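Local coordinates for probable transcriptional regulatory protein aq_1575 (Aquifex aeolicus, PDB 1LFP) that probably binds DNA and is thought to take part in regulating transcription, at residues L24-K27 with L28-I32; R106-T109 with T110-R114; K217-K220 with L221-L225. All blocks are in the same frame, centred on the assembly; numbering follows the deposited sequence.

Contact 1: residues L24-K27 with L28-I32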
loop_
_atom_site.group_PDB
_atom_site.type_symbol
_atom_site.label_atom_id
_atom_site.label_comp_id
_atom_site.label_asym_id
_atom_site.label_seq_id
_atom_site.Cartn_x
_atom_site.Cartn_y
_atom_site.Cartn_z
ATOM N N LEU A 24 9.882 -7.809 0.444
ATOM C CA LEU A 24 8.440 -8.019 0.438
ATOM C C LEU A 24 8.000 -8.766 1.720
ATOM O O LEU A 24 7.040 -8.374 2.404
ATOM C CB LEU A 24 8.050 -8.838 -0.777
ATOM C CG LEU A 24 6.572 -9.187 -0.872
ATOM C CD1 LEU A 24 5.815 -7.963 -1.294
ATOM C CD2 LEU A 24 6.359 -10.387 -1.817
ATOM N N PHE A 25 8.698 -9.839 2.042
ATOM C CA PHE A 25 8.351 -10.610 3.248
ATOM C C PHE A 25 8.499 -9.800 4.511
ATOM O O PHE A 25 7.754 -9.997 5.490
ATOM C CB PHE A 25 9.216 -11.858 3.345
ATOM C CG PHE A 25 8.913 -12.880 2.281
ATOM C CD1 PHE A 25 9.689 -14.032 2.162
ATOM C CD2 PHE A 25 7.807 -12.722 1.450
ATOM C CE1 PHE A 25 9.339 -15.030 1.215
ATOM C CE2 PHE A 25 7.455 -13.696 0.514
ATOM C CZ PHE A 25 8.222 -14.852 0.399
ATOM N N SER A 26 9.484 -8.917 4.516
ATOM C CA SER A 26 9.694 -8.089 5.688
ATOM C C SER A 26 8.429 -7.264 5.915
ATOM O O SER A 26 7.950 -7.145 7.042
ATOM C CB SER A 26 10.930 -7.218 5.489
ATOM O OG SER A 26 11.071 -6.322 6.580
ATOM N N LYS A 27 7.875 -6.712 4.840
ATOM C CA LYS A 27 6.665 -5.910 4.926
ATOM C C LYS A 27 5.460 -6.786 5.252
ATOM O O LYS A 27 4.563 -6.364 6.000
ATOM C CB LYS A 27 6.483 -5.119 3.617
ATOM C CG LYS A 27 7.639 -4.091 3.456
ATOM C CD LYS A 27 7.590 -3.186 2.226
ATOM C CE LYS A 27 8.710 -2.099 2.338
ATOM N NZ LYS A 27 8.653 -1.125 1.227
ATOM N N LEU A 28 5.419 -8.019 4.735
ATOM C CA LEU A 28 4.269 -8.846 5.075
ATOM C C LEU A 28 4.312 -9.231 6.561
ATOM O O LEU A 28 3.271 -9.332 7.209
ATOM C CB LEU A 28 4.219 -10.086 4.196
ATOM C CG LEU A 28 3.588 -9.846 2.809
ATOM C CD1 LEU A 28 2.089 -9.726 2.951
ATOM C CD2 LEU A 28 4.135 -8.602 2.171
ATOM N N ILE A 29 5.514 -9.457 7.069
ATOM C CA ILE A 29 5.712 -9.798 8.480
ATOM C C ILE A 29 5.210 -8.628 9.339
ATOM O O ILE A 29 4.501 -8.840 10.351
ATOM C CB ILE A 29 7.206 -10.033 8.750
ATOM C CG1 ILE A 29 7.627 -11.365 8.089
ATOM C CG2 ILE A 29 7.464 -10.003 10.261
ATOM C CD1 ILE A 29 9.076 -11.718 8.250
ATOM N N ARG A 30 5.579 -7.401 8.966
ATOM C CA ARG A 30 5.136 -6.205 9.705
ATOM C C ARG A 30 3.614 -6.117 9.760
ATOM O O ARG A 30 3.043 -5.838 10.812
ATOM C CB ARG A 30 5.642 -4.933 9.026
ATOM C CG ARG A 30 6.599 -4.115 9.821
ATOM C CD ARG A 30 7.875 -4.826 9.964
ATOM N NE ARG A 30 8.955 -3.881 10.209
ATOM C CZ ARG A 30 9.889 -3.573 9.324
ATOM N NH1 ARG A 30 9.879 -4.148 8.130
ATOM N NH2 ARG A 30 10.824 -2.677 9.626
ATOM N N GLU A 31 2.955 -6.326 8.615
ATOM C CA GLU A 31 1.491 -6.282 8.547
ATOM C C GLU A 31 0.854 -7.309 9.471
ATOM O O GLU A 31 -0.137 -7.015 10.169
ATOM C CB GLU A 31 1.035 -6.435 7.092
ATOM C CG GLU A 31 -0.471 -6.549 6.864
ATOM C CD GLU A 31 -1.327 -5.355 7.358
ATOM O OE1 GLU A 31 -2.559 -5.537 7.407
ATOM O OE2 GLU A 31 -0.824 -4.243 7.666
ATOM N N ILE A 32 1.427 -8.506 9.526
ATOM C CA ILE A 32 0.868 -9.535 10.415
ATOM C C ILE A 32 1.065 -9.118 11.882
ATOM O O ILE A 32 0.162 -9.313 12.718
ATOM C CB ILE A 32 1.562 -10.867 10.128
ATOM C CG1 ILE A 32 1.034 -11.406 8.794
ATOM C CG2 ILE A 32 1.247 -11.916 11.238
ATOM C CD1 ILE A 32 1.795 -12.635 8.349
#
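The guanidinium of Arg30 has the carbonyl oxygen of Ser26 at its edge and in its plane, with NH1 3.7 Å from Ser26 O, while the hydroxyl of Ser26 reaches the same nitrogen obliquely. This is i to i+4 pairing along one alpha-helix, residues 21-39, and it illustrates how a polar stripe and an apolar stripe can share the same turns. Although Ser26 OG lies 2.9 Å from Arg30 NH1, the angle is too poor for a hydrogen bond, and the two groups sit side by side without a well-directed link. A bend at chi2 (69°) turns the Arg30 chain back toward the preceding turn, and Phe82 and Gln232 also touch its side chain. Lys27, extended beyond CG, reaches away to a salt bridge with Glu226, and Glu31 bends to another with Arg48 of helix 47-58.

Leu24 and Leu28 run alongside each other, pointing the same way, with Leu24 CD1 3.9 Å from Leu28 CD2. The same two residues are joined through the backbone, Leu28 N to Leu24 O at 2.9 Å. Ile29 faces helix 63-74 through Ala69, and Leu28 rests on Gln55, so the helix is wedged into the helical N-terminal part of the protein. The carbonyl of Lys27 serves two donors, Glu31 N at 3.1 Å from Lys27 O and the side-chain amide nitrogen NE2 of Gln232 on strand 231-239.

Contact 2: residues R106-T109 with T110-R114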
loop_
_atom_site.group_PDB
_atom_site.type_symbol
_atom_site.label_atom_id
_atom_site.label_comp_id
_atom_site.label_asym_id
_atom_site.label_seq_id
_atom_site.Cartn_x
_atom_site.Cartn_y
_atom_site.Cartn_z
ATOM N N ARG A 106 10.067 5.306 15.778
ATOM C CA ARG A 106 9.581 6.485 15.076
ATOM C C ARG A 106 10.605 7.575 14.764
ATOM O O ARG A 106 10.643 8.093 13.647
ATOM C CB ARG A 106 8.423 7.100 15.869
ATOM C CG ARG A 106 7.056 6.601 15.453
ATOM C CD ARG A 106 5.995 6.957 16.482
ATOM N NE ARG A 106 5.911 5.952 17.535
ATOM C CZ ARG A 106 5.452 4.715 17.358
ATOM N NH1 ARG A 106 5.024 4.323 16.167
ATOM N NH2 ARG A 106 5.445 3.858 18.372
ATOM N N ASN A 107 11.428 7.946 15.743
ATOM C CA ASN A 107 12.432 8.992 15.528
ATOM C C ASN A 107 13.377 8.609 14.389
ATOM O O ASN A 107 13.744 9.441 13.550
ATOM C CB ASN A 107 13.220 9.222 16.827
ATOM C CG ASN A 107 14.305 10.276 16.689
ATOM O OD1 ASN A 107 14.060 11.402 16.236
ATOM N ND2 ASN A 107 15.520 9.917 17.097
ATOM N N ARG A 108 13.748 7.337 14.366
ATOM C CA ARG A 108 14.656 6.799 13.366
ATOM C C ARG A 108 14.016 6.902 11.984
ATOM O O ARG A 108 14.597 7.472 11.058
ATOM C CB ARG A 108 14.961 5.337 13.697
ATOM C CG ARG A 108 16.390 4.943 13.408
ATOM C CD ARG A 108 16.484 3.798 12.423
ATOM N NE ARG A 108 15.705 2.622 12.800
ATOM C CZ ARG A 108 14.417 2.454 12.514
ATOM N NH1 ARG A 108 13.763 3.392 11.861
ATOM N NH2 ARG A 108 13.784 1.341 12.850
ATOM N N THR A 109 12.819 6.352 11.880
ATOM C CA THR A 109 12.071 6.383 10.628
ATOM C C THR A 109 11.818 7.811 10.145
ATOM O O THR A 109 11.969 8.117 8.958
ATOM C CB THR A 109 10.746 5.674 10.784
ATOM O OG1 THR A 109 10.982 4.349 11.261
ATOM C CG2 THR A 109 10.032 5.558 9.443
ATOM N N THR A 110 11.458 8.701 11.058
ATOM C CA THR A 110 11.201 10.077 10.665
ATOM C C THR A 110 12.408 10.702 10.011
ATOM O O THR A 110 12.310 11.393 8.985
ATOM C CB THR A 110 10.773 10.935 11.880
ATOM O OG1 THR A 110 9.553 10.404 12.398
ATOM C CG2 THR A 110 10.555 12.389 11.467
ATOM N N SER A 111 13.572 10.446 10.585
ATOM C CA SER A 111 14.777 10.993 10.005
ATOM C C SER A 111 15.074 10.354 8.636
ATOM O O SER A 111 15.461 11.029 7.695
ATOM C CB SER A 111 15.934 10.815 10.980
ATOM O OG SER A 111 17.160 11.237 10.413
ATOM N N GLU A 112 14.863 9.058 8.505
ATOM C CA GLU A 112 15.121 8.424 7.214
ATOM C C GLU A 112 14.196 9.038 6.163
ATOM O O GLU A 112 14.602 9.324 5.022
ATOM C CB GLU A 112 14.832 6.923 7.292
ATOM C CG GLU A 112 15.494 6.190 8.454
ATOM C CD GLU A 112 14.984 4.758 8.612
ATOM O OE1 GLU A 112 14.951 4.024 7.616
ATOM O OE2 GLU A 112 14.628 4.362 9.742
ATOM N N VAL A 113 12.952 9.261 6.556
ATOM C CA VAL A 113 11.961 9.788 5.616
ATOM C C VAL A 113 12.254 11.234 5.280
ATOM O O VAL A 113 12.220 11.625 4.101
ATOM C CB VAL A 113 10.546 9.610 6.169
ATOM C CG1 VAL A 113 9.561 10.390 5.323
ATOM C CG2 VAL A 113 10.172 8.131 6.154
ATOM N N ARG A 114 12.611 12.015 6.299
ATOM C CA ARG A 114 12.957 13.399 6.094
ATOM C C ARG A 114 14.127 13.456 5.128
ATOM O O ARG A 114 14.078 14.223 4.201
ATOM C CB ARG A 114 13.344 14.097 7.401
ATOM C CG ARG A 114 13.484 15.626 7.252
ATOM C CD ARG A 114 13.716 16.315 8.604
ATOM N NE ARG A 114 12.640 16.043 9.564
ATOM C CZ ARG A 114 11.452 16.650 9.574
ATOM N NH1 ARG A 114 11.161 17.588 8.675
ATOM N NH2 ARG A 114 10.543 16.307 10.484
#
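The opening turns of helix 106-119, which lies next to strands 83-91 and 123-124 and follows strand 95-103, carry a salt bridge of the i to i+4 kind between Arg108 and Glu112. The carboxylate offers one oxygen rather than a fork: OE2 approaches Arg108 NH1 obliquely, and the guanidinium and carboxylate planes stand 78° apart. The modelled separation of 2.5 Å between Arg108 NH1 and Glu112 OE2 is very short, and the N-H...O angle of only 115° makes its exact length doubtful. The bend at chi2 carries Arg108 CD to 3.3 Å from Glu112 OE2, and the one at chi3 then turns the guanidinium toward the carboxylate of the following turn. Glu112, by contrast, is extended beyond CG.

Thr110 grips the first carbonyl twice. Its amide N and its hydroxyl OG1 each lie 2.8 Å from Arg106 O, the amide almost in line with the C=O bond and the hydroxyl well above the carbonyl plane. Having OG1 anti to its own carbonyl carbon (chi1 -62°) brings that hydroxyl back to the preceding turn, where Tyr87 OH is a further partner. On the buried side, Thr109 CG2 meets Val113 CG2 at 4.2 Å, while Thr109 OG1 is hydrogen-bonded to Thr103 and Asp230.

Arg108 NH1 also bridges to Asp230, and NH2 to Asp104. Glu112 OE2 and Asp230 OD2, like charges brought close together, both approach NH1 of the same guanidinium, and the positive charge of that group probably offsets their repulsion and favours keeping both carboxylates ionised.

Contact 3: residues K217-K220 with L221-L225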
loop_
_atom_site.group_PDB
_atom_site.type_symbol
_atom_site.label_atom_id
_atom_site.label_comp_id
_atom_site.label_asym_id
_atom_site.label_seq_id
_atom_site.Cartn_x
_atom_site.Cartn_y
_atom_site.Cartn_z
ATOM N N LYS A 217 11.920 13.787 -10.493
ATOM C CA LYS A 217 12.306 13.985 -9.100
ATOM C C LYS A 217 11.217 13.399 -8.228
ATOM O O LYS A 217 11.503 12.695 -7.271
ATOM C CB LYS A 217 12.462 15.469 -8.772
ATOM C CG LYS A 217 13.534 16.175 -9.592
ATOM C CD LYS A 217 13.561 17.655 -9.259
ATOM C CE LYS A 217 14.718 18.362 -9.953
ATOM N NZ LYS A 217 14.673 19.829 -9.679
ATOM N N VAL A 218 9.969 13.690 -8.579
ATOM C CA VAL A 218 8.834 13.147 -7.828
ATOM C C VAL A 218 8.920 11.631 -7.769
ATOM O O VAL A 218 8.837 11.046 -6.692
ATOM C CB VAL A 218 7.511 13.508 -8.489
ATOM C CG1 VAL A 218 6.342 12.889 -7.704
ATOM C CG2 VAL A 218 7.389 15.006 -8.575
ATOM N N ILE A 219 9.066 10.998 -8.934
ATOM C CA ILE A 219 9.146 9.541 -9.013
ATOM C C ILE A 219 10.319 8.958 -8.245
ATOM O O ILE A 219 10.194 7.915 -7.625
ATOM C CB ILE A 219 9.207 9.055 -10.502
ATOM C CG1 ILE A 219 7.924 9.445 -11.232
ATOM C CG2 ILE A 219 9.401 7.562 -10.559
ATOM C CD1 ILE A 219 7.903 9.059 -12.698
ATOM N N LYS A 220 11.472 9.611 -8.282
ATOM C CA LYS A 220 12.611 9.087 -7.543
ATOM C C LYS A 220 12.353 9.169 -6.043
ATOM O O LYS A 220 12.751 8.299 -5.266
ATOM C CB LYS A 220 13.877 9.866 -7.898
ATOM C CG LYS A 220 14.477 9.470 -9.245
ATOM C CD LYS A 220 15.845 10.116 -9.448
ATOM C CE LYS A 220 16.513 9.624 -10.722
ATOM N NZ LYS A 220 15.632 9.825 -11.905
ATOM N N LEU A 221 11.685 10.228 -5.637
ATOM C CA LEU A 221 11.389 10.408 -4.230
ATOM C C LEU A 221 10.499 9.266 -3.757
ATOM O O LEU A 221 10.798 8.615 -2.754
ATOM C CB LEU A 221 10.682 11.753 -4.026
ATOM C CG LEU A 221 10.900 12.431 -2.690
ATOM C CD1 LEU A 221 10.363 13.862 -2.766
ATOM C CD2 LEU A 221 10.216 11.638 -1.594
ATOM N N LEU A 222 9.414 9.037 -4.488
ATOM C CA LEU A 222 8.460 7.990 -4.151
ATOM C C LEU A 222 9.145 6.628 -4.132
ATOM O O LEU A 222 8.917 5.835 -3.227
ATOM C CB LEU A 222 7.293 7.995 -5.144
ATOM C CG LEU A 222 6.491 9.306 -5.249
ATOM C CD1 LEU A 222 5.203 9.088 -6.028
ATOM C CD2 LEU A 222 6.167 9.797 -3.791
ATOM N N ASN A 223 9.976 6.363 -5.145
ATOM C CA ASN A 223 10.706 5.094 -5.219
ATOM C C ASN A 223 11.635 4.948 -4.014
ATOM O O ASN A 223 11.792 3.850 -3.481
ATOM C CB ASN A 223 11.593 5.042 -6.463
ATOM C CG ASN A 223 10.821 4.843 -7.735
ATOM O OD1 ASN A 223 11.333 5.122 -8.828
ATOM N ND2 ASN A 223 9.589 4.355 -7.622
ATOM N N ALA A 224 12.254 6.056 -3.607
ATOM C CA ALA A 224 13.183 6.041 -2.490
ATOM C C ALA A 224 12.411 5.722 -1.208
ATOM O O ALA A 224 12.881 4.946 -0.362
ATOM C CB ALA A 224 13.907 7.384 -2.396
ATOM N N LEU A 225 11.216 6.292 -1.055
ATOM C CA LEU A 225 10.438 5.985 0.149
ATOM C C LEU A 225 10.057 4.502 0.191
ATOM O O LEU A 225 10.034 3.873 1.255
ATOM C CB LEU A 225 9.177 6.845 0.202
ATOM C CG LEU A 225 9.459 8.338 0.380
ATOM C CD1 LEU A 225 8.206 9.127 0.008
ATOM C CD2 LEU A 225 9.886 8.619 1.834
#
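Residues 217-220 pass into 221-225 as unbroken alpha-helix, with four successive backbone bonds linking each carbonyl of the first segment to an amide four residues on. From Leu222 N to Val218 O the bond is 3.0 Å long and nearly straight, at 169°, whereas Ala224 N reaches Lys220 O at 2.8 Å through a more bent 147°. Val218 and Leu222 continue the pairing in their side chains, Val218 CG1 lying 4.3 Å from Leu222 CD1. With CG anti to its carbonyl carbon (chi1 -58°), Leu222 swings back along the helix until CG is 3.3 Å from Val218 O.

Ile219 and Asn223 lie side by side and point the same way. The amide carbon Asn223 CG is 4.2 Å from the methyl Ile219 CG2 and only 3.1 Å from Ile219 O, so the amide group lies close to the carbonyl oxygen of the preceding turn. With an alanine in place of Asn223, a gap would probably open beside Ile219 CG2, and Ile219 O would be likely to lose the polar group now beside it. Ala224 CB, small as it is, comes within 3.2 Å of Lys220 O.

The apolar side chains of the helix meet both the mixed sheet and helix 106-119. Leu222 packs on strands 95-103 and 231-239 through Val97 and Val234, Leu221 meets Val116 of helix 106-119, and Leu225 reaches both Val234 and Val116. Such a helix, packed on the sheet and connecting the adjacent parallel strands 207-208 and 231-239, is the connecting element of a beta-alpha-beta crossover.

How the contacts relate
From the N terminus, the three contacts come in series: contact 1 on helix 21-39, contact 2 on helix 106-119 and contact 3 on helix 212-226. Each is local to its helix, so none closes a long loop and none nests within or crosses another. Contacts 2 and 3 touch, with Val113 CG1 3.9 Å from Leu225 CD2, which joins their two helices beside the mixed sheet. Contact 1 touches neither, its nearest atoms lying about 6 Å from contact 2 and about 5 Å from contact 3. It is tied in through Glu226, at the end of the helix of contact 3, and Gln232 on the strand that follows.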